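Side-chain contacts in predicted component of a thermophile-specific DNA repair system, contains a RAMP domain (Methanopyrus kandleri, PDB 4N0L), which binds RNA as the zinc-containing Csm3 protein of type III-A CRISPR systems, with an RRM-like fold, and may also act as an endonuclease: residues Thr180-Val184 with Asn185-Glu189; Val305-Leu308 with Ser309-Ala313; Glu290-Glu294 with Glu295-Asp299; Tyr48-Gly51 with Ser52-Lys55. All coordinates share one frame; numbering follows the deposited sequence.

Interaction 1 of 4, residues Thr180-Val184 with Asn185-Glu189; sequences TTYTV and NDVFE
The methyl CG2 of T183 sits over one face of the F188 ring, 3.7 Å from its centroid and shifted toward the rim on the CE1-CZ side, a CH-pi contact. With OG1 turned beside the backbone N (chi1 -67°), CG2 takes the position trans to that nitrogen and falls over the ring. OG1, the other branch, is hydrogen-bonded to the backbone N of R223 at the start of strand 223-231. On another side of the helix the Y182 ring is bordered by two residues. D186 runs alongside it in the same direction, its carboxylate turned 42° from the ring plane and OD1 3.5 Å from Y182 CE1; OD2 is held by a salt bridge to R190. V187 comes in across the ring, CG2 reaching Y182 CE2 at 3.5 Å.

Helix 181-191 widens here into a pi-type turn, consistent with D186 and V187, four and five places on, both reaching the one ring. The carbonyl of Y182 takes the N-H of D186 at 2.8 Å (N to O) and, weakly, that of V187, and T183 O then receives F188 N at 2.7 Å, one residue further on than in a regular alpha-helix. Before this turn, N185 N still bonds T181 O in the i to i+4 pattern. Next to that bond the two side chains lie side by side, pointing the same way, T181 CG2 3.5 Å from N185 ND2. T180, the N-cap residue, and T181 join the helix start to the loop holding T306 and D310.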
loop_
_atom_site.group_PDB
_atom_site.type_symbol
_atom_site.label_atom_id
_atom_site.label_comp_id
_atom_site.label_asym_id
_atom_site.label_seq_id
_atom_site.Cartn_x
_atom_site.Cartn_y
_atom_site.Cartn_z
ATOM N N THR A 180 -8.423 -18.170 -2.587
ATOM C CA THR A 180 -9.856 -18.237 -2.853
ATOM C C THR A 180 -10.300 -19.693 -2.936
ATOM O O THR A 180 -9.470 -20.589 -3.088
ATOM C CB THR A 180 -10.231 -17.511 -4.161
ATOM O OG1 THR A 180 -9.680 -18.216 -5.281
ATOM C CG2 THR A 180 -9.696 -16.084 -4.152
ATOM N N THR A 181 -11.604 -19.924 -2.814
ATOM C CA THR A 181 -12.163 -21.270 -2.918
ATOM C C THR A 181 -11.763 -21.930 -4.237
ATOM O O THR A 181 -11.416 -23.111 -4.269
ATOM C CB THR A 181 -13.700 -21.250 -2.796
ATOM O OG1 THR A 181 -14.068 -20.828 -1.478
ATOM C CG2 THR A 181 -14.284 -22.628 -3.058
ATOM N N TYR A 182 -11.801 -21.155 -5.318
ATOM C CA TYR A 182 -11.346 -21.624 -6.624
ATOM C C TYR A 182 -9.891 -22.085 -6.570
ATOM O O TYR A 182 -9.527 -23.093 -7.166
ATOM C CB TYR A 182 -11.511 -20.527 -7.679
ATOM C CG TYR A 182 -10.721 -20.767 -8.948
ATOM C CD1 TYR A 182 -11.188 -21.640 -9.924
ATOM C CD2 TYR A 182 -9.515 -20.115 -9.176
ATOM C CE1 TYR A 182 -10.473 -21.862 -11.087
ATOM C CE2 TYR A 182 -8.794 -20.329 -10.339
ATOM C CZ TYR A 182 -9.276 -21.205 -11.290
ATOM O OH TYR A 182 -8.563 -21.424 -12.448
ATOM N N THR A 183 -9.062 -21.333 -5.858
ATOM C CA THR A 183 -7.643 -21.648 -5.761
ATOM C C THR A 183 -7.429 -22.961 -5.000
ATOM O O THR A 183 -6.562 -23.761 -5.357
ATOM C CB THR A 183 -6.868 -20.497 -5.084
ATOM O OG1 THR A 183 -6.892 -19.346 -5.936
ATOM C CG2 THR A 183 -5.424 -20.883 -4.823
ATOM N N VAL A 184 -8.234 -23.187 -3.966
ATOM C CA VAL A 184 -8.134 -24.405 -3.166
ATOM C C VAL A 184 -8.735 -25.616 -3.884
ATOM O O VAL A 184 -8.126 -26.686 -3.936
ATOM C CB VAL A 184 -8.827 -24.238 -1.800
ATOM C CG1 VAL A 184 -8.811 -25.550 -1.026
ATOM C CG2 VAL A 184 -8.154 -23.135 -0.997
ATOM N N ASN A 185 -9.935 -25.441 -4.431
ATOM C CA ASN A 185 -10.668 -26.535 -5.063
ATOM C C ASN A 185 -10.171 -26.892 -6.464
ATOM O O ASN A 185 -10.347 -28.023 -6.919
ATOM C CB ASN A 185 -12.160 -26.198 -5.130
ATOM C CG ASN A 185 -12.828 -26.229 -3.770
ATOM O OD1 ASN A 185 -12.172 -26.428 -2.747
ATOM N ND2 ASN A 185 -14.141 -26.035 -3.753
ATOM N N ASP A 186 -9.563 -25.931 -7.152
ATOM C CA ASP A 186 -9.170 -26.138 -8.544
ATOM C C ASP A 186 -7.655 -26.072 -8.742
ATOM O O ASP A 186 -7.036 -27.067 -9.113
ATOM C CB ASP A 186 -9.868 -25.113 -9.445
ATOM C CG ASP A 186 -9.587 -25.337 -10.920
ATOM O OD1 ASP A 186 -10.552 -25.331 -11.712
ATOM O OD2 ASP A 186 -8.405 -25.509 -11.292
ATOM N N VAL A 187 -7.064 -24.903 -8.508
ATOM C CA VAL A 187 -5.641 -24.704 -8.776
ATOM C C VAL A 187 -4.754 -25.598 -7.912
ATOM O O VAL A 187 -3.863 -26.282 -8.422
ATOM C CB VAL A 187 -5.227 -23.239 -8.555
ATOM C CG1 VAL A 187 -3.741 -23.066 -8.838
ATOM C CG2 VAL A 187 -6.042 -22.322 -9.447
ATOM N N PHE A 188 -5.004 -25.595 -6.607
ATOM C CA PHE A 188 -4.237 -26.421 -5.683
ATOM C C PHE A 188 -4.480 -27.900 -5.962
ATOM O O PHE A 188 -3.562 -28.716 -5.888
ATOM C CB PHE A 188 -4.595 -26.097 -4.229
ATOM C CG PHE A 188 -4.005 -24.807 -3.723
ATOM C CD1 PHE A 188 -3.177 -24.038 -4.527
ATOM C CD2 PHE A 188 -4.280 -24.365 -2.438
ATOM C CE1 PHE A 188 -2.634 -22.858 -4.059
ATOM C CE2 PHE A 188 -3.743 -23.182 -1.963
ATOM C CZ PHE A 188 -2.919 -22.427 -2.774
ATOM N N GLU A 189 -5.725 -28.236 -6.281
ATOM C CA GLU A 189 -6.110 -29.620 -6.509
ATOM C C GLU A 189 -5.492 -30.169 -7.797
ATOM O O GLU A 189 -5.023 -31.307 -7.830
ATOM C CB GLU A 189 -7.631 -29.740 -6.553
ATOM C CG GLU A 189 -8.157 -31.086 -6.099
ATOM C CD GLU A 189 -7.812 -31.379 -4.648
ATOM O OE1 GLU A 189 -8.285 -30.636 -3.760
ATOM O OE2 GLU A 189 -7.074 -32.354 -4.392
#

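Interaction 2 of 4, residues Val305-Leu308 with Ser309-Ala313; sequences VTYL and SDLEA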
loop_
_atom_site.group_PDB
_atom_site.type_symbol
_atom_site.label_atom_id
_atom_site.label_comp_id
_atom_site.label_asym_id
_atom_site.label_seq_id
_atom_site.Cartn_x
_atom_site.Cartn_y
_atom_site.Cartn_z
ATOM N N VAL A 305 -12.325 -12.823 -11.646
ATOM C CA VAL A 305 -12.069 -12.425 -10.265
ATOM C C VAL A 305 -12.771 -13.418 -9.344
ATOM O O VAL A 305 -13.906 -13.199 -8.924
ATOM C CB VAL A 305 -12.558 -10.990 -9.967
ATOM C CG1 VAL A 305 -12.161 -10.576 -8.555
ATOM C CG2 VAL A 305 -11.992 -10.006 -10.982
ATOM N N THR A 306 -12.071 -14.501 -9.019
ATOM C CA THR A 306 -12.673 -15.642 -8.333
ATOM C C THR A 306 -13.061 -15.358 -6.886
ATOM O O THR A 306 -13.919 -16.040 -6.324
ATOM C CB THR A 306 -11.727 -16.859 -8.359
ATOM O OG1 THR A 306 -10.627 -16.639 -7.467
ATOM C CG2 THR A 306 -11.199 -17.082 -9.764
ATOM N N TYR A 307 -12.429 -14.350 -6.291
ATOM C CA TYR A 307 -12.658 -14.013 -4.890
ATOM C C TYR A 307 -14.097 -13.587 -4.640
ATOM O O TYR A 307 -14.630 -13.792 -3.548
ATOM C CB TYR A 307 -11.708 -12.898 -4.448
ATOM C CG TYR A 307 -11.798 -12.531 -2.980
ATOM C CD1 TYR A 307 -11.740 -13.508 -1.992
ATOM C CD2 TYR A 307 -11.922 -11.205 -2.581
ATOM C CE1 TYR A 307 -11.804 -13.172 -0.648
ATOM C CE2 TYR A 307 -11.990 -10.859 -1.242
ATOM C CZ TYR A 307 -11.931 -11.847 -0.280
ATOM O OH TYR A 307 -12.004 -11.505 1.052
ATOM N N LEU A 308 -14.719 -12.998 -5.656
ATOM C CA LEU A 308 -16.063 -12.450 -5.512
ATOM C C LEU A 308 -17.096 -13.524 -5.176
ATOM O O LEU A 308 -18.074 -13.250 -4.483
ATOM C CB LEU A 308 -16.476 -11.703 -6.781
ATOM C CG LEU A 308 -15.616 -10.483 -7.136
ATOM C CD1 LEU A 308 -16.238 -9.692 -8.275
ATOM C CD2 LEU A 308 -15.369 -9.587 -5.924
ATOM N N SER A 309 -16.870 -14.745 -5.651
ATOM C CA SER A 309 -17.808 -15.838 -5.398
ATOM C C SER A 309 -17.762 -16.322 -3.950
ATOM O O SER A 309 -18.686 -16.988 -3.485
ATOM C CB SER A 309 -17.527 -17.015 -6.339
ATOM O OG SER A 309 -17.793 -16.673 -7.690
ATOM N N ASP A 310 -16.694 -15.979 -3.239
ATOM C CA ASP A 310 -16.537 -16.394 -1.847
ATOM C C ASP A 310 -17.154 -15.390 -0.881
ATOM O O ASP A 310 -17.217 -15.638 0.322
ATOM C CB ASP A 310 -15.058 -16.586 -1.505
ATOM C CG ASP A 310 -14.386 -17.627 -2.378
ATOM O OD1 ASP A 310 -15.105 -18.392 -3.052
ATOM O OD2 ASP A 310 -13.137 -17.685 -2.383
ATOM N N LEU A 311 -17.569 -14.262 -1.435
ATOM C CA LEU A 311 -18.051 -13.138 -0.660
ATOM C C LEU A 311 -19.560 -13.023 -0.636
ATOM O O LEU A 311 -20.232 -13.215 -1.632
ATOM C CB LEU A 311 -17.478 -11.839 -1.218
ATOM C CG LEU A 311 -16.202 -11.293 -0.597
ATOM C CD1 LEU A 311 -15.361 -12.414 -0.033
ATOM C CD2 LEU A 311 -15.419 -10.482 -1.605
ATOM N N GLU A 312 -20.074 -12.686 0.532
ATOM C CA GLU A 312 -21.435 -12.229 0.679
ATOM C C GLU A 312 -21.396 -10.731 0.409
ATOM O O GLU A 312 -20.373 -10.093 0.594
ATOM C CB GLU A 312 -21.928 -12.527 2.089
ATOM C CG GLU A 312 -23.327 -13.108 2.166
ATOM C CD GLU A 312 -23.518 -14.359 1.329
ATOM O OE1 GLU A 312 -23.362 -15.467 1.872
ATOM O OE2 GLU A 312 -23.845 -14.238 0.134
ATOM N N ALA A 313 -22.494 -10.171 -0.059
ATOM C CA ALA A 313 -22.501 -8.763 -0.416
ATOM C C ALA A 313 -22.429 -7.850 0.801
ATOM O O ALA A 313 -22.981 -8.147 1.847
ATOM C CB ALA A 313 -23.714 -8.436 -1.260
HETATM O O HOH W 1 -13.191 -18.728 -5.653
#
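S309 N, D310 N and L311 N donate in succession to the carbonyls of T306, Y307 and L308, each three residues back. The D310 N to Y307 O bond is the shortest at 3.0 Å; the other two, S309 N to T306 O and L311 N to L308 O, are both 3.3 Å. The result is a series of overlapping i to i+3 turns between helix 295-300 and strand 314-316, helical in its backbone angles from T306 to L308 but without the regular bonds of an alpha-helix. For L311 N the C=O...N angle at L308 O is only 110°, consistent with tight turns.

A water lies beside the first turn, 2.9 Å from T306 O and 3.2 Å from D310 OD1, and can donate to either oxygen. The other carboxylate oxygen of D310, OD2, accepts the backbone N-H of T181 at the start of helix 181-191. T306 OG1 also has its partners outside the turn, E13 of strand 7-16 and T180.

Packing centres on Y307 and L311, whose side chains cross obliquely. In the tyrosine, CG anti to the backbone N (chi1 -176°) carries the ring along the turn to L311. L308 and L311 also touch V11 of strand 7-16, which places the turn against the central antiparallel sheet. Over one face of the Y307 ring, L311 CD1 is 3.9 Å from the centroid, while L311 CD2 meets Y307 CE2 at 3.5 Å.

Interaction 3 of 4, residues Glu290-Glu294 with Glu295-Asp299; sequences EGFPE and EEDKD
F292 lies across the carboxylate of D297, its CD1 and CE1 atoms nearest the acid group and the two side chains crossing at a slant: F292 CD1 is 3.4 Å from D297 OD2, and the ring and carboxylate planes are 62° apart. P293, joined to F292 by a cis peptide bond, places CB 3.9 Å above the centre of one face of the same ring. The rest of the phenyl environment includes A273 and C276 of strand 268-278 and V319 of strand 318-321.

D297 points back toward the incoming chain. Its CG lies beside the backbone N (chi1 -62°), which brings OD2 back to the E294 amide, whose N-H it accepts at 2.7 Å (N to OD2) through the anti lone pair, the one away from OD1. E294 is the N-cap residue of helix 295-300 and D297 is at N3, so this bond makes one half of a capping box. It fastens the end of strand 290-292 to the first turn of the helix. E294 O closes that turn by accepting K298 N at 3.2 Å.

D297 OD1 forms salt bridges with R321 and R323, so the buried carboxylate is held through both oxygens and its negative charge is probably well compensated. Further out, a water donates to E294 OE1 at 3.2 Å and to E296 OE2 at 2.5 Å, linking two exposed acids. The extended K298 chain passes P293 O, with CE 3.8 Å away, before NZ bonds L311 O.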
loop_
_atom_site.group_PDB
_atom_site.type_symbol
_atom_site.label_atom_id
_atom_site.label_comp_id
_atom_site.label_asym_id
_atom_site.label_seq_id
_atom_site.Cartn_x
_atom_site.Cartn_y
_atom_site.Cartn_z
ATOM N N GLU A 290 -25.590 0.525 -1.948
ATOM C CA GLU A 290 -25.188 -0.245 -3.112
ATOM C C GLU A 290 -24.419 -1.447 -2.585
ATOM O O GLU A 290 -23.466 -1.287 -1.825
ATOM C CB GLU A 290 -24.340 0.582 -4.082
ATOM C CG GLU A 290 -24.886 1.970 -4.372
ATOM C CD GLU A 290 -24.311 2.568 -5.643
ATOM O OE1 GLU A 290 -24.815 3.620 -6.086
ATOM O OE2 GLU A 290 -23.357 1.985 -6.200
ATOM N N GLY A 291 -24.837 -2.648 -2.967
ATOM C CA GLY A 291 -24.175 -3.844 -2.481
ATOM C C GLY A 291 -23.088 -4.349 -3.409
ATOM O O GLY A 291 -23.149 -4.158 -4.625
ATOM N N PHE A 292 -22.084 -4.995 -2.821
ATOM C CA PHE A 292 -21.004 -5.608 -3.579
ATOM C C PHE A 292 -20.269 -6.640 -2.731
ATOM O O PHE A 292 -19.966 -6.385 -1.564
ATOM C CB PHE A 292 -20.017 -4.549 -4.083
ATOM C CG PHE A 292 -18.976 -5.091 -5.022
ATOM C CD1 PHE A 292 -19.250 -5.228 -6.374
ATOM C CD2 PHE A 292 -17.727 -5.469 -4.555
ATOM C CE1 PHE A 292 -18.298 -5.732 -7.246
ATOM C CE2 PHE A 292 -16.772 -5.973 -5.421
ATOM C CZ PHE A 292 -17.059 -6.107 -6.768
ATOM N N PRO A 293 -19.977 -7.811 -3.319
ATOM C CA PRO A 293 -20.420 -8.173 -4.667
ATOM C C PRO A 293 -21.811 -8.802 -4.674
ATOM O O PRO A 293 -22.106 -9.662 -3.843
ATOM C CB PRO A 293 -19.364 -9.184 -5.112
ATOM C CG PRO A 293 -18.974 -9.864 -3.844
ATOM C CD PRO A 293 -19.044 -8.809 -2.763
ATOM N N GLU A 294 -22.662 -8.360 -5.592
ATOM C CA GLU A 294 -23.966 -8.983 -5.776
ATOM C C GLU A 294 -23.845 -10.162 -6.738
ATOM O O GLU A 294 -22.779 -10.388 -7.313
ATOM C CB GLU A 294 -24.984 -7.959 -6.278
ATOM C CG GLU A 294 -25.414 -6.974 -5.198
ATOM C CD GLU A 294 -26.137 -5.763 -5.753
ATOM O OE1 GLU A 294 -26.170 -5.602 -6.991
ATOM O OE2 GLU A 294 -26.671 -4.971 -4.948
ATOM N N GLU A 295 -24.927 -10.922 -6.888
ATOM C CA GLU A 295 -24.930 -12.091 -7.765
ATOM C C GLU A 295 -24.501 -11.723 -9.180
ATOM O O GLU A 295 -23.759 -12.462 -9.828
ATOM C CB GLU A 295 -26.308 -12.754 -7.788
ATOM C CG GLU A 295 -26.307 -14.125 -8.453
ATOM C CD GLU A 295 -27.678 -14.773 -8.484
ATOM O OE1 GLU A 295 -28.685 -14.052 -8.319
ATOM O OE2 GLU A 295 -27.749 -16.007 -8.671
ATOM N N GLU A 296 -24.985 -10.581 -9.656
ATOM C CA GLU A 296 -24.624 -10.082 -10.977
ATOM C C GLU A 296 -23.110 -9.897 -11.109
ATOM O O GLU A 296 -22.528 -10.249 -12.133
ATOM C CB GLU A 296 -25.344 -8.765 -11.268
ATOM C CG GLU A 296 -25.016 -8.174 -12.628
ATOM C CD GLU A 296 -25.870 -6.968 -12.966
ATOM O OE1 GLU A 296 -25.521 -6.248 -13.925
ATOM O OE2 GLU A 296 -26.897 -6.749 -12.287
ATOM N N ASP A 297 -22.482 -9.349 -10.069
ATOM C CA ASP A 297 -21.035 -9.133 -10.058
ATOM C C ASP A 297 -20.271 -10.448 -10.173
ATOM O O ASP A 297 -19.223 -10.514 -10.816
ATOM C CB ASP A 297 -20.590 -8.401 -8.785
ATOM C CG ASP A 297 -21.204 -7.022 -8.651
ATOM O OD1 ASP A 297 -20.947 -6.163 -9.520
ATOM O OD2 ASP A 297 -21.926 -6.789 -7.660
ATOM N N LYS A 298 -20.794 -11.487 -9.530
ATOM C CA LYS A 298 -20.155 -12.800 -9.524
ATOM C C LYS A 298 -20.217 -13.461 -10.900
ATOM O O LYS A 298 -19.234 -14.041 -11.362
ATOM C CB LYS A 298 -20.803 -13.699 -8.471
ATOM C CG LYS A 298 -20.694 -13.147 -7.058
ATOM C CD LYS A 298 -21.398 -14.033 -6.045
ATOM C CE LYS A 298 -21.458 -13.352 -4.687
ATOM N NZ LYS A 298 -22.063 -14.222 -3.643
ATOM N N ASP A 299 -21.378 -13.379 -11.544
ATOM C CA ASP A 299 -21.545 -13.899 -12.900
ATOM C C ASP A 299 -20.650 -13.148 -13.883
ATOM O O ASP A 299 -20.056 -13.746 -14.778
ATOM C CB ASP A 299 -23.006 -13.810 -13.346
ATOM C CG ASP A 299 -23.917 -14.738 -12.564
ATOM O OD1 ASP A 299 -23.406 -15.649 -11.880
ATOM O OD2 ASP A 299 -25.152 -14.564 -12.646
HETATM O O HOH W 2 -27.400 -6.340 -9.874
#

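Interaction 4 of 4, residues Tyr48-Gly51 with Ser52-Lys55; sequences YVPG and SSLK
The chain arrives extended through V49 and P50 and turns into helix at G51, where P50 O accepts L54 N at 3.2 Å and, weakly, S53 N. P50 occupies the N-cap position, and G51 O continues the alpha-helical pattern by taking K55 N at 2.9 Å (N to O).

V49 and L54 make the apolar contact across this turn. Their side chains meet at about a right angle, V49 CG1 reaching L54 CG at 3.6 Å and lying 4.0 Å from both of the leucine's methyls, CD1 and CD2. The valine branch that does this is CG1, placed anti to the backbone N (chi1 -173°). The pyrrolidine ring of P50 leans over the start of the helix on the side of the serines: S53 OG is 3.8 Å from P50 CB and nearly as close to CG, whereas S52 OG approaches CB less closely. K55 keeps its CB beside G51 O and sends its chain away, NZ making a weak hydrogen bond to F121 O.

The junction links strand 47-48 to helix 51-69 within the RAMP fold. D176 OD1 accepts the G51 amide, and V49 pairs through its backbone with A177. L54 and K55 both rest on F174 of strand 172-174, an edge strand, within this chain, of the antiparallel sheet, while P50 touches I39 of strand 39-40.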
loop_
_atom_site.group_PDB
_atom_site.type_symbol
_atom_site.label_atom_id
_atom_site.label_comp_id
_atom_site.label_asym_id
_atom_site.label_seq_id
_atom_site.Cartn_x
_atom_site.Cartn_y
_atom_site.Cartn_z
ATOM N N TYR A 48 -0.515 -18.005 2.490
ATOM C CA TYR A 48 -1.242 -16.756 2.336
ATOM C C TYR A 48 -0.271 -15.589 2.376
ATOM O O TYR A 48 0.906 -15.763 2.687
ATOM C CB TYR A 48 -2.313 -16.612 3.425
ATOM C CG TYR A 48 -1.804 -16.130 4.767
ATOM C CD1 TYR A 48 -2.233 -14.919 5.295
ATOM C CD2 TYR A 48 -0.895 -16.880 5.505
ATOM C CE1 TYR A 48 -1.777 -14.468 6.520
ATOM C CE2 TYR A 48 -0.431 -16.435 6.734
ATOM C CZ TYR A 48 -0.877 -15.228 7.234
ATOM O OH TYR A 48 -0.424 -14.773 8.451
ATOM N N VAL A 49 -0.760 -14.403 2.037
ATOM C CA VAL A 49 0.063 -13.204 2.104
ATOM C C VAL A 49 -0.512 -12.239 3.133
ATOM O O VAL A 49 -1.590 -11.679 2.925
ATOM C CB VAL A 49 0.164 -12.502 0.744
ATOM C CG1 VAL A 49 1.158 -11.355 0.821
ATOM C CG2 VAL A 49 0.576 -13.495 -0.335
ATOM N N PRO A 50 0.198 -12.059 4.257
ATOM C CA PRO A 50 -0.225 -11.132 5.313
ATOM C C PRO A 50 -0.399 -9.711 4.788
ATOM O O PRO A 50 0.372 -9.272 3.931
ATOM C CB PRO A 50 0.923 -11.201 6.324
ATOM C CG PRO A 50 1.565 -12.527 6.081
ATOM C CD PRO A 50 1.430 -12.783 4.611
ATOM N N GLY A 51 -1.409 -9.011 5.291
ATOM C CA GLY A 51 -1.669 -7.644 4.882
ATOM C C GLY A 51 -0.494 -6.725 5.150
ATOM O O GLY A 51 -0.174 -5.858 4.334
ATOM N N SER A 52 0.154 -6.920 6.294
ATOM C CA SER A 52 1.291 -6.092 6.675
ATOM C C SER A 52 2.461 -6.272 5.710
ATOM O O SER A 52 3.168 -5.312 5.403
ATOM C CB SER A 52 1.729 -6.408 8.106
ATOM O OG SER A 52 2.034 -7.785 8.260
ATOM N N SER A 53 2.657 -7.495 5.221
ATOM C CA SER A 53 3.724 -7.756 4.254
ATOM C C SER A 53 3.457 -7.052 2.925
ATOM O O SER A 53 4.367 -6.475 2.330
ATOM C CB SER A 53 3.898 -9.259 4.023
ATOM O OG SER A 53 4.339 -9.914 5.200
ATOM N N LEU A 54 2.208 -7.092 2.470
ATOM C CA LEU A 54 1.825 -6.396 1.245
ATOM C C LEU A 54 2.032 -4.897 1.410
ATOM O O LEU A 54 2.601 -4.236 0.542
ATOM C CB LEU A 54 0.370 -6.692 0.876
ATOM C CG LEU A 54 0.084 -8.008 0.151
ATOM C CD1 LEU A 54 -1.406 -8.311 0.167
ATOM C CD2 LEU A 54 0.609 -7.971 -1.279
ATOM N N LYS A 55 1.560 -4.367 2.533
ATOM C CA LYS A 55 1.704 -2.950 2.830
ATOM C C LYS A 55 3.176 -2.544 2.899
ATOM O O LYS A 55 3.587 -1.572 2.265
ATOM C CB LYS A 55 0.989 -2.620 4.142
ATOM C CG LYS A 55 0.831 -1.137 4.440
ATOM C CD LYS A 55 0.988 -0.895 5.930
ATOM C CE LYS A 55 1.062 0.580 6.259
ATOM N NZ LYS A 55 1.456 0.770 7.680
#

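Interactions 1, 2 and 3 form a continuous patch on one side of the chain. Interaction 2 is its middle member: its loop touches the helix start of interaction 1 through T180 and T181, and receives K298 from interaction 3, whose centre is only 8 Å away. Each contact is partly buried, but the centres of interactions 1 to 3 lie 22 to 26 Å from the centre of the chain, whereas interaction 4, touching none of them, lies deeper, about 10 Å off, against the sheet's edge strand. Interactions 1 and 2 rest on methyls over aromatic rings, interaction 3 on a buried, arginine-paired carboxylate, and interaction 4 on a valine-leucine contact beside a proline N-cap.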